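Local coordinates for kinesin-like protein Nod (Drosophila melanogaster, PDB 3DCB), which is a kinesin-family protein, here represented by its ATP-binding motor domain, that may act as a microtubule motor and is required for distributive segregation of non-exchange chromosomes in meiosis, at residues V28-Y33 and F69-S74; T115-I120 and D194-L199; I157-E162 and S290-V295. All blocks are in the same frame, centred on the assembly; numbering follows the deposited sequence.

Contact 1 of 3, residues V28-Y33 and F69-S74; sequences VREAPY and FPATIS. With ANP (phosphoaminophosphonic acid-adenylate ester), chain C.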
loop_
_atom_site.group_PDB
_atom_site.type_symbol
_atom_site.label_atom_id
_atom_site.label_comp_id
_atom_site.label_asym_id
_atom_site.label_seq_id
_atom_site.Cartn_x
_atom_site.Cartn_y
_atom_site.Cartn_z
ATOM N N VAL A 28 9.825 6.541 0.722
ATOM C CA VAL A 28 10.658 5.733 -0.146
ATOM C C VAL A 28 11.492 4.838 0.736
ATOM O O VAL A 28 12.011 5.283 1.758
ATOM C CB VAL A 28 11.598 6.617 -0.987
ATOM C CG1 VAL A 28 12.349 5.772 -2.014
ATOM C CG2 VAL A 28 10.792 7.702 -1.673
ATOM N N ARG A 29 11.611 3.577 0.347
ATOM C CA ARG A 29 12.394 2.626 1.109
ATOM C C ARG A 29 13.386 1.943 0.191
ATOM O O ARG A 29 13.002 1.283 -0.769
ATOM C CB ARG A 29 11.500 1.567 1.744
ATOM C CG ARG A 29 12.280 0.583 2.592
ATOM C CD ARG A 29 11.428 -0.571 3.066
ATOM N NE ARG A 29 12.007 -1.169 4.264
ATOM C CZ ARG A 29 11.546 -2.258 4.873
ATOM N NH1 ARG A 29 10.486 -2.906 4.401
ATOM N NH2 ARG A 29 12.137 -2.685 5.979
ATOM N N GLU A 30 14.665 2.108 0.494
ATOM C CA GLU A 30 15.723 1.504 -0.296
ATOM C C GLU A 30 15.780 -0.007 -0.084
ATOM O O GLU A 30 15.841 -0.477 1.051
ATOM C CB GLU A 30 17.050 2.126 0.097
ATOM C CG GLU A 30 18.256 1.398 -0.429
ATOM C CD GLU A 30 19.530 2.015 0.083
ATOM O OE1 GLU A 30 19.614 2.258 1.308
ATOM O OE2 GLU A 30 20.429 2.281 -0.735
ATOM N N ALA A 31 15.767 -0.769 -1.172
ATOM C CA ALA A 31 15.835 -2.219 -1.040
ATOM C C ALA A 31 17.232 -2.640 -0.597
ATOM O O ALA A 31 18.223 -1.966 -0.886
ATOM C CB ALA A 31 15.484 -2.888 -2.353
ATOM N N PRO A 32 17.329 -3.780 0.100
ATOM C CA PRO A 32 18.647 -4.239 0.555
ATOM C C PRO A 32 19.501 -4.595 -0.658
ATOM O O PRO A 32 18.971 -5.023 -1.681
ATOM C CB PRO A 32 18.305 -5.449 1.420
ATOM C CG PRO A 32 17.098 -6.006 0.731
ATOM C CD PRO A 32 16.281 -4.772 0.416
ATOM N N TYR A 33 20.809 -4.385 -0.562
ATOM C CA TYR A 33 21.716 -4.697 -1.661
ATOM C C TYR A 33 22.101 -6.165 -1.561
ATOM O O TYR A 33 22.663 -6.585 -0.564
ATOM C CB TYR A 33 22.976 -3.830 -1.580
ATOM C CG TYR A 33 23.814 -3.849 -2.841
ATOM C CD1 TYR A 33 24.496 -5.001 -3.238
ATOM C CD2 TYR A 33 23.903 -2.721 -3.654
ATOM C CE1 TYR A 33 25.243 -5.026 -4.414
ATOM C CE2 TYR A 33 24.645 -2.736 -4.832
ATOM C CZ TYR A 33 25.310 -3.892 -5.203
ATOM O OH TYR A 33 26.044 -3.915 -6.369
ATOM N N PHE A 69 13.635 6.102 3.741
ATOM C CA PHE A 69 14.174 4.994 4.520
ATOM C C PHE A 69 15.304 4.199 3.861
ATOM O O PHE A 69 15.133 3.610 2.793
ATOM C CB PHE A 69 13.055 4.008 4.885
ATOM C CG PHE A 69 11.897 4.632 5.617
ATOM C CD1 PHE A 69 12.086 5.288 6.829
ATOM C CD2 PHE A 69 10.605 4.532 5.107
ATOM C CE1 PHE A 69 10.997 5.838 7.527
ATOM C CE2 PHE A 69 9.515 5.075 5.794
ATOM C CZ PHE A 69 9.713 5.726 7.008
ATOM N N PRO A 70 16.482 4.181 4.496
ATOM C CA PRO A 70 17.612 3.426 3.938
ATOM C C PRO A 70 17.377 1.937 4.174
ATOM O O PRO A 70 16.662 1.565 5.094
ATOM C CB PRO A 70 18.817 3.958 4.718
ATOM C CG PRO A 70 18.224 4.331 6.042
ATOM C CD PRO A 70 16.909 5.012 5.635
ATOM N N ALA A 71 17.977 1.095 3.340
ATOM C CA ALA A 71 17.822 -0.348 3.453
ATOM C C ALA A 71 18.099 -0.876 4.857
ATOM O O ALA A 71 17.760 -2.012 5.160
ATOM C CB ALA A 71 18.717 -1.047 2.428
ATOM N N THR A 72 18.708 -0.057 5.710
ATOM C CA THR A 72 19.007 -0.473 7.072
ATOM C C THR A 72 17.795 -0.401 7.997
ATOM O O THR A 72 17.810 -1.005 9.066
ATOM C CB THR A 72 20.106 0.388 7.716
ATOM O OG1 THR A 72 20.176 0.084 9.115
ATOM C CG2 THR A 72 19.815 1.863 7.538
ATOM N N ILE A 73 16.769 0.353 7.612
ATOM C CA ILE A 73 15.575 0.479 8.437
ATOM C C ILE A 73 14.856 -0.866 8.591
ATOM O O ILE A 73 14.793 -1.650 7.647
ATOM C CB ILE A 73 14.569 1.479 7.834
ATOM C CG1 ILE A 73 15.240 2.848 7.665
ATOM C CG2 ILE A 73 13.342 1.577 8.719
ATOM C CD1 ILE A 73 15.661 3.512 8.970
ATOM N N SER A 74 14.313 -1.128 9.777
ATOM C CA SER A 74 13.606 -2.383 10.048
ATOM C C SER A 74 12.103 -2.245 9.779
ATOM O O SER A 74 11.559 -1.129 9.737
ATOM C CB SER A 74 13.812 -2.814 11.516
ATOM O OG SER A 74 13.167 -1.918 12.406
HETATM P PG ANP C . 7.321 -7.769 -7.468
HETATM O O1G ANP C . 7.183 -6.337 -7.750
HETATM O O2G ANP C . 7.562 -8.555 -8.831
HETATM O O3G ANP C . 5.957 -8.322 -6.840
HETATM P PB ANP C . 8.470 -7.307 -4.914
HETATM O O1B ANP C . 8.583 -5.861 -5.170
HETATM O O2B ANP C . 7.048 -7.629 -4.242
HETATM N N3B ANP C . 8.619 -8.099 -6.421
HETATM P PA ANP C . 9.313 -8.664 -2.736
HETATM O O1A ANP C . 8.452 -7.853 -1.869
HETATM O O2A ANP C . 8.534 -9.953 -3.234
HETATM O O3A ANP C . 9.749 -7.801 -4.058
HETATM O "O5'" ANP C . 10.631 -9.078 -1.943
HETATM C "C5'" ANP C . 11.472 -9.875 -2.814
HETATM C "C4'" ANP C . 12.575 -10.536 -1.981
HETATM O "O4'" ANP C . 13.428 -9.519 -1.368
HETATM C "C3'" ANP C . 11.924 -11.368 -0.840
HETATM O "O3'" ANP C . 12.770 -12.407 -0.392
HETATM C "C2'" ANP C . 12.046 -10.304 0.312
HETATM O "O2'" ANP C . 12.036 -10.924 1.602
HETATM C "C1'" ANP C . 13.465 -9.741 0.057
HETATM N N9 ANP C . 13.614 -8.462 0.757
HETATM C C8 ANP C . 13.253 -7.221 0.290
HETATM N N7 ANP C . 13.391 -6.322 1.223
HETATM C C5 ANP C . 14.024 -6.878 2.287
HETATM C C6 ANP C . 14.439 -6.430 3.558
HETATM N N6 ANP C . 14.360 -5.095 3.881
HETATM N N1 ANP C . 14.910 -7.331 4.457
HETATM C C2 ANP C . 15.102 -8.615 4.113
HETATM N N3 ANP C . 14.707 -9.090 2.930
HETATM C C4 ANP C . 14.131 -8.283 2.021
#
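Phe69 is held by two backbone bonds that straddle Arg29: its N donates to Val28 O at 2.7 Å, and its O accepts from Glu30 N at 2.8 Å. This makes a parallel bridge, the Arg29 and Phe69 side chains sharing one sheet face. Pro70 then starts a type I turn ending at Ile73, and its CA lies 3.5 Å from Glu30 OE1. Glu30 OE1 also takes the next amide, Ala71 N, at 2.9 Å on its anti lone pair, almost straight at 176°, while OE2 is bonded to Ser43. Ala71 CB packs on Pro32 CA at 3.7 Å. Ile73 O meets the guanidinium of Arg29 in plane at its edge through a weak 3.3 Å bond from NH2. An extended chain with CG anti to the backbone N (chi1 -178°) carries the group there, and Ser111 bonds NH1. One guanidinium face lies near the amino group of adenine, and Pro32 CD is 3.4 Å from ANP N7, consistent with a segment that corresponds to the RxRP motif of kinesins. Ser74, its OG also bonded to Glu77, N-caps helix 75-82, whose Met78 touches Arg29, Phe69 and Ile73; strand 23-30 runs between strands 67-69 and 305-312.

Contact 2 of 3, residues T115-I120 and D194-L199; sequences TPPGEI and DLHHIL
Pro116 and the imidazole of His196 form the main fit: Pro116 CB sits over one ring face, 3.6 Å from the centroid and 27° off the normal, a CH-pi contact displaced toward NE2. The ring reaches across from its helix with CG anti to the backbone N (chi1 -167°). Its CD2 edge then slots against the backbone of Gly118, whose N lies in the ring plane at 3.1 Å from His196 CD2; with no side chain there, the edge can come near. Glu119 adds a looser border, OE2 standing 3.7 Å from His196 NE2 with the carboxylate turned 55° from the ring. The second bump is the ring of Pro117, which fills the hollow between Leu195 and Leu199, one helical turn apart. The Pro117 and Leu195 side chains cross at about a right angle, Pro117 CG 3.5 Å from Leu195 CD2, and Pro117 CD is 4.1 Å from Leu199 CD2. No hydrogen bond joins the segments; van der Waals and CH-pi contacts fit them together. Both leucines also pack on Leu128. This is plain packing inside the kinesin motor domain: a Pro-Pro stretch leading into a 3-10 turn, between helices 108-112 and 127-140, laid against helix 194-203.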
loop_
_atom_site.group_PDB
_atom_site.type_symbol
_atom_site.label_atom_id
_atom_site.label_comp_id
_atom_site.label_asym_id
_atom_site.label_seq_id
_atom_site.Cartn_x
_atom_site.Cartn_y
_atom_site.Cartn_z
ATOM N N THR A 115 2.400 -11.917 2.754
ATOM C CA THR A 115 2.659 -13.337 2.950
ATOM C C THR A 115 2.109 -13.795 4.302
ATOM O O THR A 115 2.194 -13.063 5.289
ATOM C CB THR A 115 4.170 -13.617 2.915
ATOM O OG1 THR A 115 4.669 -13.360 1.599
ATOM C CG2 THR A 115 4.464 -15.058 3.302
ATOM N N PRO A 116 1.533 -15.008 4.361
ATOM C CA PRO A 116 0.974 -15.567 5.600
ATOM C C PRO A 116 1.949 -15.425 6.777
ATOM O O PRO A 116 3.023 -16.026 6.779
ATOM C CB PRO A 116 0.722 -17.020 5.224
ATOM C CG PRO A 116 0.298 -16.902 3.794
ATOM C CD PRO A 116 1.293 -15.917 3.223
ATOM N N PRO A 117 1.574 -14.632 7.798
ATOM C CA PRO A 117 2.368 -14.359 9.007
ATOM C C PRO A 117 3.022 -15.560 9.693
ATOM O O PRO A 117 4.211 -15.525 10.023
ATOM C CB PRO A 117 1.366 -13.659 9.925
ATOM C CG PRO A 117 0.483 -12.947 8.961
ATOM C CD PRO A 117 0.247 -14.000 7.907
ATOM N N GLY A 118 2.245 -16.614 9.917
ATOM C CA GLY A 118 2.767 -17.796 10.580
ATOM C C GLY A 118 3.909 -18.482 9.856
ATOM O O GLY A 118 4.504 -19.425 10.374
ATOM N N GLU A 119 4.224 -18.011 8.657
ATOM C CA GLU A 119 5.295 -18.605 7.873
ATOM C C GLU A 119 6.608 -17.824 7.935
ATOM O O GLU A 119 7.636 -18.292 7.440
ATOM C CB GLU A 119 4.840 -18.753 6.417
ATOM C CG GLU A 119 3.806 -19.860 6.206
ATOM C CD GLU A 119 3.182 -19.851 4.815
ATOM O OE1 GLU A 119 3.932 -19.752 3.822
ATOM O OE2 GLU A 119 1.937 -19.947 4.722
ATOM N N ILE A 120 6.580 -16.650 8.561
ATOM C CA ILE A 120 7.772 -15.821 8.657
ATOM C C ILE A 120 8.129 -15.443 10.094
ATOM O O ILE A 120 7.329 -15.619 11.007
ATOM C CB ILE A 120 7.597 -14.525 7.841
ATOM C CG1 ILE A 120 6.482 -13.680 8.447
ATOM C CG2 ILE A 120 7.223 -14.854 6.403
ATOM C CD1 ILE A 120 6.297 -12.353 7.764
ATOM N N ASP A 194 -6.594 -14.428 12.962
ATOM C CA ASP A 194 -7.409 -14.915 11.855
ATOM C C ASP A 194 -6.837 -14.461 10.516
ATOM O O ASP A 194 -7.212 -14.982 9.468
ATOM C CB ASP A 194 -8.855 -14.423 11.967
ATOM C CG ASP A 194 -9.551 -14.898 13.238
ATOM O OD1 ASP A 194 -9.380 -16.080 13.614
ATOM O OD2 ASP A 194 -10.278 -14.088 13.851
ATOM N N LEU A 195 -5.926 -13.490 10.556
ATOM C CA LEU A 195 -5.308 -12.959 9.348
ATOM C C LEU A 195 -4.698 -14.038 8.462
ATOM O O LEU A 195 -4.986 -14.112 7.266
ATOM C CB LEU A 195 -4.225 -11.942 9.702
ATOM C CG LEU A 195 -3.425 -11.427 8.503
ATOM C CD1 LEU A 195 -4.319 -10.563 7.629
ATOM C CD2 LEU A 195 -2.213 -10.638 8.972
ATOM N N HIS A 196 -3.843 -14.860 9.044
ATOM C CA HIS A 196 -3.198 -15.912 8.293
ATOM C C HIS A 196 -4.201 -16.640 7.403
ATOM O O HIS A 196 -3.982 -16.780 6.199
ATOM C CB HIS A 196 -2.531 -16.904 9.250
ATOM C CG HIS A 196 -1.589 -17.853 8.578
ATOM N ND1 HIS A 196 -2.016 -18.883 7.769
ATOM C CD2 HIS A 196 -0.235 -17.908 8.575
ATOM C CE1 HIS A 196 -0.966 -19.531 7.295
ATOM N NE2 HIS A 196 0.126 -18.960 7.769
ATOM N N HIS A 197 -5.303 -17.098 7.993
ATOM C CA HIS A 197 -6.326 -17.813 7.231
ATOM C C HIS A 197 -6.759 -17.040 6.005
ATOM O O HIS A 197 -6.743 -17.562 4.890
ATOM C CB HIS A 197 -7.564 -18.076 8.087
ATOM C CG HIS A 197 -8.756 -18.541 7.304
ATOM N ND1 HIS A 197 -8.803 -19.763 6.664
ATOM C CD2 HIS A 197 -9.957 -17.956 7.078
ATOM C CE1 HIS A 197 -9.981 -19.912 6.084
ATOM N NE2 HIS A 197 -10.699 -18.829 6.320
ATOM N N ILE A 198 -7.170 -15.797 6.224
ATOM C CA ILE A 198 -7.633 -14.933 5.148
ATOM C C ILE A 198 -6.599 -14.804 4.040
ATOM O O ILE A 198 -6.923 -14.947 2.870
ATOM C CB ILE A 198 -7.998 -13.540 5.699
ATOM C CG1 ILE A 198 -9.427 -13.561 6.220
ATOM C CG2 ILE A 198 -7.854 -12.481 4.625
ATOM C CD1 ILE A 198 -9.675 -14.604 7.262
ATOM N N LEU A 199 -5.350 -14.549 4.406
ATOM C CA LEU A 199 -4.298 -14.413 3.405
ATOM C C LEU A 199 -4.008 -15.706 2.665
ATOM O O LEU A 199 -3.682 -15.683 1.482
ATOM C CB LEU A 199 -3.022 -13.886 4.049
ATOM C CG LEU A 199 -2.774 -12.384 3.927
ATOM C CD1 LEU A 199 -4.073 -11.624 3.736
ATOM C CD2 LEU A 199 -2.051 -11.919 5.186
#

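Contact 3 of 3, residues I157-E162 and S290-V295; sequences IEIYNE and SVLTTV
Val291 gives up the most surface here and meets both Ile159 and Glu162, each with a different methyl foremost. Val291 CG2 lies 3.5 Å from both Ile159 CG2 and Ile159 CD1, the two arms of the isoleucine, as the two side chains slide past each other in opposite directions. Val291 CG1 turns to the loop, 3.5 Å from Glu162 O. Ile159 also runs CD1 beyond the valine to the helix backbone, 3.9 Å from Leu292 CA. Two residues back on the same face of the strand, Ile157 CD1 meets Val295 CG1 tip to tip at 3.9 Å, which extends the apolar seam by one helical turn. Strand 157-159 and helix 291-295 run nearly antiparallel, at 159°, with their axes 10.2 Å apart. Glu162 closes the other end of the seam. Its side chain bends at chi2 (-62°) and crosses Val291 obliquely, Glu162 OE1 accepting a weak bond from Val291 N at 3.4 Å and Glu162 OE2 lying 3.7 Å from Val291 CG2. Glu162 also touches a crystal neighbour, so the lattice may influence its pose. The chemistry thus grades from branched aliphatic packing against the strand to a carboxylate at the rim, placed near the start of the short helix, where its negative charge would probably be favourable.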
loop_
_atom_site.group_PDB
_atom_site.type_symbol
_atom_site.label_atom_id
_atom_site.label_comp_id
_atom_site.label_asym_id
_atom_site.label_seq_id
_atom_site.Cartn_x
_atom_site.Cartn_y
_atom_site.Cartn_z
ATOM N N ILE A 157 -8.783 -8.245 -2.525
ATOM C CA ILE A 157 -9.101 -8.101 -3.935
ATOM C C ILE A 157 -7.846 -8.142 -4.786
ATOM O O ILE A 157 -6.815 -7.595 -4.404
ATOM C CB ILE A 157 -9.837 -6.783 -4.222
ATOM C CG1 ILE A 157 -11.257 -6.828 -3.666
ATOM C CG2 ILE A 157 -9.893 -6.540 -5.722
ATOM C CD1 ILE A 157 -11.953 -5.489 -3.761
ATOM N N GLU A 158 -7.933 -8.821 -5.924
ATOM C CA GLU A 158 -6.808 -8.912 -6.848
ATOM C C GLU A 158 -7.203 -8.243 -8.163
ATOM O O GLU A 158 -8.346 -8.339 -8.604
ATOM C CB GLU A 158 -6.424 -10.375 -7.105
ATOM C CG GLU A 158 -5.571 -10.584 -8.360
ATOM C CD GLU A 158 -5.299 -12.060 -8.678
ATOM O OE1 GLU A 158 -6.249 -12.876 -8.608
ATOM O OE2 GLU A 158 -4.131 -12.392 -9.014
ATOM N N ILE A 159 -6.259 -7.528 -8.764
ATOM C CA ILE A 159 -6.505 -6.864 -10.030
ATOM C C ILE A 159 -5.572 -7.482 -11.059
ATOM O O ILE A 159 -4.353 -7.386 -10.930
ATOM C CB ILE A 159 -6.247 -5.354 -9.929
ATOM C CG1 ILE A 159 -7.367 -4.696 -9.128
ATOM C CG2 ILE A 159 -6.186 -4.741 -11.326
ATOM C CD1 ILE A 159 -7.126 -3.225 -8.854
ATOM N N TYR A 160 -6.159 -8.129 -12.062
ATOM C CA TYR A 160 -5.402 -8.795 -13.121
ATOM C C TYR A 160 -5.945 -8.372 -14.472
ATOM O O TYR A 160 -7.098 -8.645 -14.784
ATOM C CB TYR A 160 -5.523 -10.311 -12.971
ATOM C CG TYR A 160 -4.870 -11.121 -14.074
ATOM C CD1 TYR A 160 -3.537 -10.911 -14.436
ATOM C CD2 TYR A 160 -5.574 -12.139 -14.725
ATOM C CE1 TYR A 160 -2.923 -11.699 -15.416
ATOM C CE2 TYR A 160 -4.971 -12.931 -15.703
ATOM C CZ TYR A 160 -3.647 -12.708 -16.042
ATOM O OH TYR A 160 -3.042 -13.497 -16.990
ATOM N N ASN A 161 -5.119 -7.708 -15.277
ATOM C CA ASN A 161 -5.550 -7.234 -16.592
ATOM C C ASN A 161 -6.787 -6.366 -16.479
ATOM O O ASN A 161 -7.826 -6.681 -17.062
ATOM C CB ASN A 161 -5.855 -8.402 -17.533
ATOM C CG ASN A 161 -4.605 -9.098 -18.024
ATOM O OD1 ASN A 161 -3.758 -8.494 -18.680
ATOM N ND2 ASN A 161 -4.482 -10.381 -17.705
ATOM N N GLU A 162 -6.667 -5.278 -15.723
ATOM C CA GLU A 162 -7.767 -4.347 -15.519
ATOM C C GLU A 162 -9.100 -4.999 -15.186
ATOM O O GLU A 162 -10.140 -4.607 -15.707
ATOM C CB GLU A 162 -7.930 -3.450 -16.735
ATOM C CG GLU A 162 -6.986 -2.268 -16.749
ATOM C CD GLU A 162 -7.208 -1.340 -15.562
ATOM O OE1 GLU A 162 -8.314 -0.758 -15.456
ATOM O OE2 GLU A 162 -6.279 -1.199 -14.736
ATOM N N SER A 290 -9.860 3.734 -13.943
ATOM C CA SER A 290 -9.155 2.484 -13.694
ATOM C C SER A 290 -9.905 1.699 -12.646
ATOM O O SER A 290 -10.763 2.245 -11.947
ATOM C CB SER A 290 -7.726 2.743 -13.205
ATOM O OG SER A 290 -7.709 3.109 -11.836
ATOM N N VAL A 291 -9.574 0.421 -12.523
ATOM C CA VAL A 291 -10.232 -0.418 -11.536
ATOM C C VAL A 291 -9.715 -0.084 -10.141
ATOM O O VAL A 291 -10.475 -0.121 -9.166
ATOM C CB VAL A 291 -10.005 -1.911 -11.827
ATOM C CG1 VAL A 291 -10.705 -2.301 -13.123
ATOM C CG2 VAL A 291 -8.519 -2.196 -11.952
ATOM N N LEU A 292 -8.431 0.264 -10.038
ATOM C CA LEU A 292 -7.848 0.598 -8.746
ATOM C C LEU A 292 -8.573 1.755 -8.077
ATOM O O LEU A 292 -8.984 1.640 -6.917
ATOM C CB LEU A 292 -6.364 0.937 -8.881
ATOM C CG LEU A 292 -5.734 1.330 -7.535
ATOM C CD1 LEU A 292 -5.821 0.134 -6.585
ATOM C CD2 LEU A 292 -4.287 1.769 -7.723
ATOM N N THR A 293 -8.727 2.868 -8.794
ATOM C CA THR A 293 -9.435 4.015 -8.231
ATOM C C THR A 293 -10.923 3.710 -8.108
ATOM O O THR A 293 -11.640 4.388 -7.370
ATOM C CB THR A 293 -9.288 5.281 -9.091
ATOM O OG1 THR A 293 -9.681 5.002 -10.438
ATOM C CG2 THR A 293 -7.839 5.784 -9.087
ATOM N N THR A 294 -11.398 2.712 -8.848
ATOM C CA THR A 294 -12.804 2.346 -8.772
ATOM C C THR A 294 -13.012 1.574 -7.472
ATOM O O THR A 294 -13.942 1.858 -6.718
ATOM C CB THR A 294 -13.235 1.472 -9.999
ATOM O OG1 THR A 294 -13.188 2.266 -11.188
ATOM C CG2 THR A 294 -14.635 0.924 -9.819
ATOM N N VAL A 295 -12.133 0.609 -7.216
ATOM C CA VAL A 295 -12.196 -0.188 -6.005
ATOM C C VAL A 295 -12.021 0.650 -4.732
ATOM O O VAL A 295 -12.689 0.417 -3.729
ATOM C CB VAL A 295 -11.115 -1.281 -6.033
ATOM C CG1 VAL A 295 -10.931 -1.860 -4.648
ATOM C CG2 VAL A 295 -11.497 -2.357 -7.023
#

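All three contacts lie within the kinesin motor domain, and none touches another. Contacts 1 and 3 reach the same central mixed sheet from opposite sides of the chain's centre, whereas contact 2 joins a loop to a helix. Each is partly buried, but contact 2 has the most exposed residues and is the most superficial, while contact 1 has no exposed residue among those that touch. Their bonding differs: contact 1 is knit by strand-type backbone bonds and a carboxylate that takes a turn amide, with an arginine and a proline facing the nucleotide; contact 3 is mainly aliphatic with one weak polar bond, and contact 2 has no hydrogen bond. The segments of contacts 2 and 3 alternate along the chain.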